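Local coordinates for protein peptidoglycan-binding domain 1 (Burkholderia, PDB 5NM7) that probably breaks down bacterial peptidoglycan, as a modular phage endolysin that pairs a peptidoglycan-binding domain with a lysozyme-like N-acetylmuramidase domain, at residues 166-169 and 170-173; 77-80 and 81-84; 236-240 and 241-245; 193-196 and 197-200. All blocks are in the same frame, centred on the assembly; numbering follows the deposited sequence.

In the fold
Along the chain the four contacts come in the order interaction 2 (helix 77-87), interaction 1 (the break between helices 156-167 and 169-174), interaction 4 (the start of helix 196-205) and interaction 3 (the end of helix 233-241). Interactions 1 and 4 are neighbours, their centres 13 Å apart. They touch through Leu173, which lies on Val196 and Phe197, so two capped helix starts pack together. Interactions 2 and 3 stand apart from this pair and from each other, with centres 23 Å apart; helix 91-101 touches both. Interactions 1, 3 and 4 belong to the N-acetylmuramidase part of the chain, and interaction 2 contributes to a bound-glycine pocket with helix 207-219.

Interaction 1. Residues 166-169 and 170-173; sequences QISG and ACAL
No aromatic ring or side-chain amide crosses between Ser168 and Gly169 on one side and Ala172 and Leu173 on the other; the flat groups in contact are peptide groups, and they meet through backbone hydrogen bonds. Ser168 O accepts from Ala172 N at 3.0 Å, and Gly169 O accepts from Leu173 N at 3.2 Å, one residue further on. Carbon atoms crowd the same two oxygens: Ala172 CB lies 3.4 Å from Ser168 O, and Leu173 CG 3.3 Å from Gly169 O.

Ser168 is the N-cap of helix 169-174, the short helix that restarts the chain after helix 156-167 has run out, and its extended backbone makes the break between the two. With chi1 at 164°, OG swings away from its own amide nitrogen and leans over the first turn, where it accepts a weak capping bond from Cys171 N at 3.3 Å. The same oxygen sits against the Cys171 side chain, 3.3 Å from its CB and 3.5 Å from its SG, so Cys171 meets the hydroxyl with both its N-H and its side chain.

Cys171 continues onto Met122 and Gln125 of helix 119-128, and Ala172 packs back on Leu161 and Ala164 of the preceding helix. Leu173 turns instead to helix 196-205, meeting Val196, Phe197 and Val200.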
# COMPACT_ATOMS: atom_id res chain seq x y z
N GLN A 166 4.82 13.96 22.41
CA GLN A 166 5.15 14.67 23.66
C GLN A 166 3.90 15.21 24.37
O GLN A 166 3.95 15.52 25.56
CB GLN A 166 6.18 15.78 23.41
CG GLN A 166 7.55 15.19 23.05
CD GLN A 166 8.10 14.16 24.03
OE1 GLN A 166 8.01 14.31 25.25
NE2 GLN A 166 8.65 13.07 23.49
N ILE A 167 2.79 15.31 23.65
CA ILE A 167 1.48 15.59 24.27
C ILE A 167 0.86 14.32 24.86
O ILE A 167 0.43 14.30 26.02
CB ILE A 167 0.50 16.23 23.29
CG1 ILE A 167 1.11 17.50 22.69
CG2 ILE A 167 -0.82 16.54 23.99
CD1 ILE A 167 0.33 18.08 21.54
N SER A 168 0.81 13.26 24.05
CA SER A 168 0.40 11.95 24.50
C SER A 168 0.84 10.91 23.49
O SER A 168 0.39 10.95 22.35
CB SER A 168 -1.12 11.89 24.64
OG SER A 168 -1.53 10.53 24.71
N GLY A 169 1.71 10.00 23.92
CA GLY A 169 2.34 9.01 23.05
C GLY A 169 1.34 8.08 22.42
O GLY A 169 1.33 7.94 21.20
N ALA A 170 0.45 7.51 23.23
CA ALA A 170 -0.55 6.60 22.72
C ALA A 170 -1.51 7.28 21.76
O ALA A 170 -1.80 6.75 20.67
CB ALA A 170 -1.33 5.93 23.86
N CYS A 171 -2.01 8.46 22.15
CA CYS A 171 -2.95 9.20 21.31
C CYS A 171 -2.36 9.58 19.95
O CYS A 171 -3.04 9.48 18.91
CB CYS A 171 -3.45 10.44 22.03
SG CYS A 171 -4.66 10.01 23.33
N ALA A 172 -1.11 10.02 19.98
CA ALA A 172 -0.45 10.44 18.74
C ALA A 172 -0.33 9.27 17.75
O ALA A 172 -0.57 9.48 16.56
CB ALA A 172 0.94 11.01 19.02
N LEU A 173 0.02 8.09 18.24
CA LEU A 173 0.14 6.89 17.38
C LEU A 173 -1.22 6.48 16.86
O LEU A 173 -1.36 6.11 15.70
CB LEU A 173 0.79 5.74 18.12
CG LEU A 173 2.22 5.98 18.66
CD1 LEU A 173 2.67 4.81 19.50
CD2 LEU A 173 3.25 6.27 17.58

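Interaction 2. Residues 77-80 and 81-84; sequences DADL and QRAA
Asp79 and Arg82, three residues apart on helix 77-87, form a salt bridge in which Arg82 NH2 donates to Asp79 OD1 at 2.7 Å. The oxygen lies in the guanidinium plane, at its edge, whereas the nitrogen reaches OD1 from 49° above the carboxylate plane; the two flat groups are turned 71° against each other. A water molecule closes a small ring, donating a hydrogen bond to Asp79 OD1 and accepting one from Arg82 NE.

A bend at chi3 (-74°) folds the arginine back along the helix. One guanidinium face then lies over Ala78 O, which is 3.6 Å from the plane and under its centre, and Ala78 CB touches NH1 at 3.7 Å. Beneath them run the regular i to i+4 backbone bonds, Arg82 N to Ala78 O among them.

On the inner side of the helix, Leu80 and Ala83 pack on Leu211 of helix 207-219, while Asp77 is salt-bridged to Arg95. Asp79 and Ala83 also touch the bound glycine.

Asp79 OD2 accepts from Thr76 N, just before the helix. With arginine, water and the helix start all supplying donors, the carboxylate is probably favoured as the anion and well fixed in rotation.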
# COMPACT_ATOMS: atom_id res chain seq x y z
N ASP A 77 4.54 -11.96 -3.65
CA ASP A 77 3.35 -12.65 -4.17
C ASP A 77 2.71 -13.55 -3.13
O ASP A 77 1.48 -13.60 -2.99
CB ASP A 77 3.67 -13.56 -5.37
CG ASP A 77 3.56 -12.86 -6.67
OD1 ASP A 77 3.02 -11.72 -6.72
OD2 ASP A 77 4.02 -13.48 -7.67
N ALA A 78 3.56 -14.27 -2.39
CA ALA A 78 3.09 -15.22 -1.39
C ALA A 78 2.33 -14.52 -0.28
O ALA A 78 1.36 -15.08 0.25
CB ALA A 78 4.23 -16.04 -0.80
N ASP A 79 2.75 -13.31 0.10
CA ASP A 79 1.96 -12.53 1.05
C ASP A 79 0.57 -12.23 0.53
O ASP A 79 -0.39 -12.22 1.31
CB ASP A 79 2.64 -11.22 1.42
CG ASP A 79 3.98 -11.41 2.08
OD1 ASP A 79 4.09 -12.30 2.99
OD2 ASP A 79 4.93 -10.68 1.69
N LEU A 80 0.44 -11.94 -0.77
CA LEU A 80 -0.89 -11.66 -1.35
C LEU A 80 -1.75 -12.90 -1.35
O LEU A 80 -2.97 -12.81 -1.07
CB LEU A 80 -0.78 -11.07 -2.77
CG LEU A 80 -0.09 -9.70 -2.79
CD1 LEU A 80 -0.02 -9.20 -4.24
CD2 LEU A 80 -0.75 -8.66 -1.91
N GLN A 81 -1.15 -14.06 -1.64
CA GLN A 81 -1.89 -15.32 -1.57
C GLN A 81 -2.36 -15.57 -0.15
O GLN A 81 -3.55 -15.93 0.07
CB GLN A 81 -1.08 -16.51 -2.08
CG GLN A 81 -1.83 -17.84 -2.05
CD GLN A 81 -3.04 -17.87 -2.98
OE1 GLN A 81 -2.88 -17.90 -4.19
NE2 GLN A 81 -4.24 -17.88 -2.42
N ARG A 82 -1.50 -15.32 0.84
CA ARG A 82 -1.93 -15.48 2.23
C ARG A 82 -3.09 -14.55 2.60
O ARG A 82 -4.04 -14.97 3.30
CB ARG A 82 -0.76 -15.33 3.20
CG ARG A 82 0.10 -16.56 3.23
CD ARG A 82 1.23 -16.41 4.22
NE ARG A 82 2.32 -15.50 3.80
CZ ARG A 82 3.41 -15.88 3.08
NH1 ARG A 82 3.60 -17.14 2.68
NH2 ARG A 82 4.35 -14.98 2.79
N ALA A 83 -3.02 -13.30 2.13
CA ALA A 83 -4.09 -12.35 2.35
C ALA A 83 -5.40 -12.82 1.70
O ALA A 83 -6.47 -12.71 2.32
CB ALA A 83 -3.70 -10.95 1.88
N ALA A 84 -5.32 -13.37 0.49
CA ALA A 84 -6.51 -13.91 -0.19
C ALA A 84 -7.15 -15.03 0.62
O ALA A 84 -8.37 -15.09 0.79
CB ALA A 84 -6.17 -14.40 -1.59
O HOH W 1 2.17 -12.95 4.72

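Interaction 3. Residues 236-240 and 241-245; sequences FAELY and NGKAY
Ala237 and Glu238 offer their carbonyls to the backbone that leaves the helix. Asn241 N bonds to Ala237 O at 2.7 Å, the last firm i to i+4 bond of the helix; Gly242 N then divides itself between Ala237 O and Glu238 O, and both of its bonds are weak, the shorter being 3.0 Å to Glu238 O. Gly242 has positive phi (100°), and at its backbone angles a CB would press on the preceding carbonyl oxygen, so glycine suits the place where the helix stops. A type I beta turn follows, closed by Tyr245 N to Gly242 O.

That turn brings an aromatic ring back onto the helix it has just left. With chi1 at 79°, the Tyr245 ring lies with one face over Glu238 N, which is 3.8 Å above the plane and offset toward the rim. Tyr245 CE1 touches Glu238 CB at 3.7 Å, and on the other flank of the ring CD2 meets Ala237 CB, also at 3.7 Å. In its own plane the ring's edge faces Gly242 O.

The polar ends contribute less. Glu238 and Lys243 run side by side, and Glu238 OE2 to Lys243 NZ at 3.9 Å is a long salt bridge. The Asn241 amide stands almost perpendicular to the Tyr240 ring (85°), with ND2 at the ring's edge, 3.9 Å from Tyr240 CD1; ND2 itself bonds to Glu101 OE2.

Glu101, on helix 91-101, also touches Phe236 and Tyr240, while Tyr250 and Leu254 of helix 250-265 cover Ala237, Asn241 and Phe236, and helix 222-229 packs against Phe236 and Leu239.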
# COMPACT_ATOMS: atom_id res chain seq x y z
N PHE A 236 -16.89 -0.94 -2.53
CA PHE A 236 -15.66 -1.11 -1.76
C PHE A 236 -14.89 0.21 -1.71
O PHE A 236 -14.45 0.64 -0.64
CB PHE A 236 -14.76 -2.18 -2.30
CG PHE A 236 -13.46 -2.27 -1.57
CD1 PHE A 236 -12.34 -1.61 -2.07
CD2 PHE A 236 -13.36 -2.97 -0.38
CE1 PHE A 236 -11.16 -1.63 -1.35
CE2 PHE A 236 -12.16 -3.03 0.32
CZ PHE A 236 -11.06 -2.36 -0.18
N ALA A 237 -14.74 0.86 -2.86
CA ALA A 237 -13.98 2.08 -2.92
C ALA A 237 -14.65 3.17 -2.09
O ALA A 237 -14.00 3.91 -1.37
CB ALA A 237 -13.76 2.52 -4.36
N GLU A 238 -15.98 3.27 -2.15
CA GLU A 238 -16.68 4.27 -1.34
C GLU A 238 -16.45 4.04 0.16
O GLU A 238 -16.20 5.00 0.92
CB GLU A 238 -18.18 4.23 -1.64
CG GLU A 238 -18.97 5.23 -0.81
CD GLU A 238 -20.44 5.29 -1.20
OE1 GLU A 238 -21.02 4.26 -1.64
OE2 GLU A 238 -21.00 6.40 -1.01
N LEU A 239 -16.51 2.77 0.56
CA LEU A 239 -16.35 2.42 1.98
C LEU A 239 -14.90 2.61 2.42
O LEU A 239 -14.66 3.06 3.55
CB LEU A 239 -16.75 0.98 2.25
CG LEU A 239 -18.25 0.70 2.01
CD1 LEU A 239 -18.48 -0.80 2.07
CD2 LEU A 239 -19.08 1.47 3.02
N TYR A 240 -13.96 2.24 1.55
CA TYR A 240 -12.55 2.25 1.89
C TYR A 240 -11.90 3.61 1.70
O TYR A 240 -11.21 4.10 2.60
CB TYR A 240 -11.82 1.18 1.09
CG TYR A 240 -10.40 1.04 1.50
CD1 TYR A 240 -9.38 1.65 0.78
CD2 TYR A 240 -10.07 0.36 2.64
CE1 TYR A 240 -8.05 1.53 1.14
CE2 TYR A 240 -8.74 0.23 3.02
CZ TYR A 240 -7.75 0.82 2.27
OH TYR A 240 -6.43 0.72 2.64
N ASN A 241 -12.09 4.21 0.52
CA ASN A 241 -11.49 5.50 0.16
C ASN A 241 -12.33 6.70 0.58
O ASN A 241 -11.78 7.78 0.75
CB ASN A 241 -11.19 5.58 -1.33
CG ASN A 241 -10.15 4.56 -1.75
OD1 ASN A 241 -8.94 4.75 -1.47
ND2 ASN A 241 -10.57 3.52 -2.37
N GLY A 242 -13.63 6.50 0.78
CA GLY A 242 -14.52 7.55 1.23
C GLY A 242 -15.31 8.16 0.07
O GLY A 242 -15.22 7.70 -1.07
N LYS A 243 -16.04 9.22 0.39
CA LYS A 243 -17.04 9.78 -0.52
C LYS A 243 -16.46 10.30 -1.84
O LYS A 243 -17.14 10.27 -2.85
CB LYS A 243 -17.83 10.87 0.21
CG LYS A 243 -19.15 11.27 -0.45
CD LYS A 243 -20.23 10.19 -0.34
CE LYS A 243 -21.31 10.35 -1.41
NZ LYS A 243 -20.84 9.93 -2.77
N ALA A 244 -15.19 10.71 -1.83
CA ALA A 244 -14.51 11.23 -3.01
C ALA A 244 -13.77 10.16 -3.83
O ALA A 244 -12.96 10.50 -4.70
CB ALA A 244 -13.53 12.31 -2.59
N TYR A 245 -14.07 8.88 -3.59
CA TYR A 245 -13.46 7.78 -4.34
C TYR A 245 -13.47 7.94 -5.88
O TYR A 245 -12.52 7.55 -6.54
CB TYR A 245 -14.11 6.43 -3.94
CG TYR A 245 -15.44 6.18 -4.58
CD1 TYR A 245 -16.60 6.67 -4.02
CD2 TYR A 245 -15.54 5.46 -5.76
CE1 TYR A 245 -17.82 6.45 -4.62
CE2 TYR A 245 -16.76 5.26 -6.38
CZ TYR A 245 -17.89 5.75 -5.80
OH TYR A 245 -19.09 5.50 -6.42

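Interaction 4. Residues 193-196 and 197-200; sequences YPDV and FAFV
Tyr193 and Phe199 make a T-shaped pair: the edge of Phe199 points into the face of Tyr193, with ring planes at 87° and centroids 4.9 Å apart. Phe199 CD1 sits over the middle of the tyrosine ring and is 3.5 Å from Tyr193 CE1. Phe199 CG, anti to its backbone nitrogen (chi1 172°), directs the ring back toward the loop before helix 196-205. Beside the pair, Pro194 CG rests on Ala198 CB at 3.6 Å. A second aromatic contact lies further round the helix, where Val196 CG1 makes a CH-pi contact over the face of Phe197, 4.0 Å from the ring centroid.

At the polar edge Asp195 is the N-cap. Its chi1 of 48° folds the carboxylate over the helix start, and OD1 accepts from Ala198 N at 2.8 Å, the donor coming in nearly along the C-O axis. Phe197 CB also leans on OD1. Phe199 N to Asp195 O at 3.2 Å begins the regular helical bonding.

Helix 207-219 supplies Ala213 against both rings, and Arg216 in a cation-pi contact with Tyr193. An acidic N-cap at the positive end of the helix dipole is probably stabilised as the anion, and the electron-rich tyrosine face suits the C-H edge directed at it.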
# COMPACT_ATOMS: atom_id res chain seq x y z
N TYR A 193 -4.79 -6.22 18.10
CA TYR A 193 -3.41 -6.03 18.53
C TYR A 193 -3.38 -5.82 20.05
O TYR A 193 -4.37 -5.35 20.62
CB TYR A 193 -2.78 -4.82 17.83
CG TYR A 193 -2.59 -5.04 16.36
CD1 TYR A 193 -3.63 -4.82 15.46
CD2 TYR A 193 -1.39 -5.48 15.85
CE1 TYR A 193 -3.45 -5.01 14.11
CE2 TYR A 193 -1.21 -5.72 14.50
CZ TYR A 193 -2.23 -5.48 13.62
OH TYR A 193 -2.06 -5.69 12.28
N PRO A 194 -2.26 -6.16 20.71
CA PRO A 194 -2.20 -6.04 22.19
C PRO A 194 -2.39 -4.61 22.72
O PRO A 194 -3.02 -4.41 23.77
CB PRO A 194 -0.79 -6.52 22.54
CG PRO A 194 -0.22 -7.12 21.31
CD PRO A 194 -1.01 -6.67 20.13
N ASP A 195 -1.80 -3.64 22.02
CA ASP A 195 -1.88 -2.19 22.35
C ASP A 195 -1.39 -1.41 21.11
O ASP A 195 -0.94 -2.04 20.13
CB ASP A 195 -1.02 -1.85 23.58
CG ASP A 195 0.36 -2.43 23.49
OD1 ASP A 195 1.15 -2.01 22.63
OD2 ASP A 195 0.66 -3.35 24.27
N VAL A 196 -1.47 -0.10 21.15
CA VAL A 196 -1.07 0.71 19.98
C VAL A 196 0.45 0.61 19.72
O VAL A 196 0.88 0.65 18.57
CB VAL A 196 -1.52 2.18 20.09
CG1 VAL A 196 -0.70 2.95 21.12
CG2 VAL A 196 -1.47 2.86 18.71
N PHE A 197 1.25 0.44 20.76
CA PHE A 197 2.69 0.31 20.59
C PHE A 197 3.07 -0.95 19.87
O PHE A 197 3.95 -0.93 19.02
CB PHE A 197 3.41 0.45 21.96
CG PHE A 197 3.09 1.74 22.64
CD1 PHE A 197 2.07 1.81 23.59
CD2 PHE A 197 3.75 2.89 22.28
CE1 PHE A 197 1.74 3.01 24.18
CE2 PHE A 197 3.43 4.10 22.88
CZ PHE A 197 2.41 4.16 23.82
N ALA A 198 2.38 -2.05 20.16
CA ALA A 198 2.62 -3.31 19.47
C ALA A 198 2.19 -3.22 18.00
O ALA A 198 2.83 -3.79 17.12
CB ALA A 198 1.92 -4.47 20.15
N PHE A 199 1.09 -2.52 17.75
CA PHE A 199 0.62 -2.28 16.39
C PHE A 199 1.71 -1.55 15.58
O PHE A 199 2.11 -1.98 14.48
CB PHE A 199 -0.67 -1.49 16.39
CG PHE A 199 -1.10 -1.04 15.05
CD1 PHE A 199 -1.74 -1.93 14.19
CD2 PHE A 199 -0.86 0.26 14.62
CE1 PHE A 199 -2.15 -1.51 12.92
CE2 PHE A 199 -1.28 0.67 13.36
CZ PHE A 199 -1.92 -0.22 12.52
N VAL A 200 2.19 -0.46 16.15
CA VAL A 200 3.22 0.33 15.50
C VAL A 200 4.51 -0.47 15.30
O VAL A 200 5.11 -0.41 14.23
CB VAL A 200 3.43 1.68 16.22
CG1 VAL A 200 4.66 2.44 15.69
CG2 VAL A 200 2.20 2.55 16.08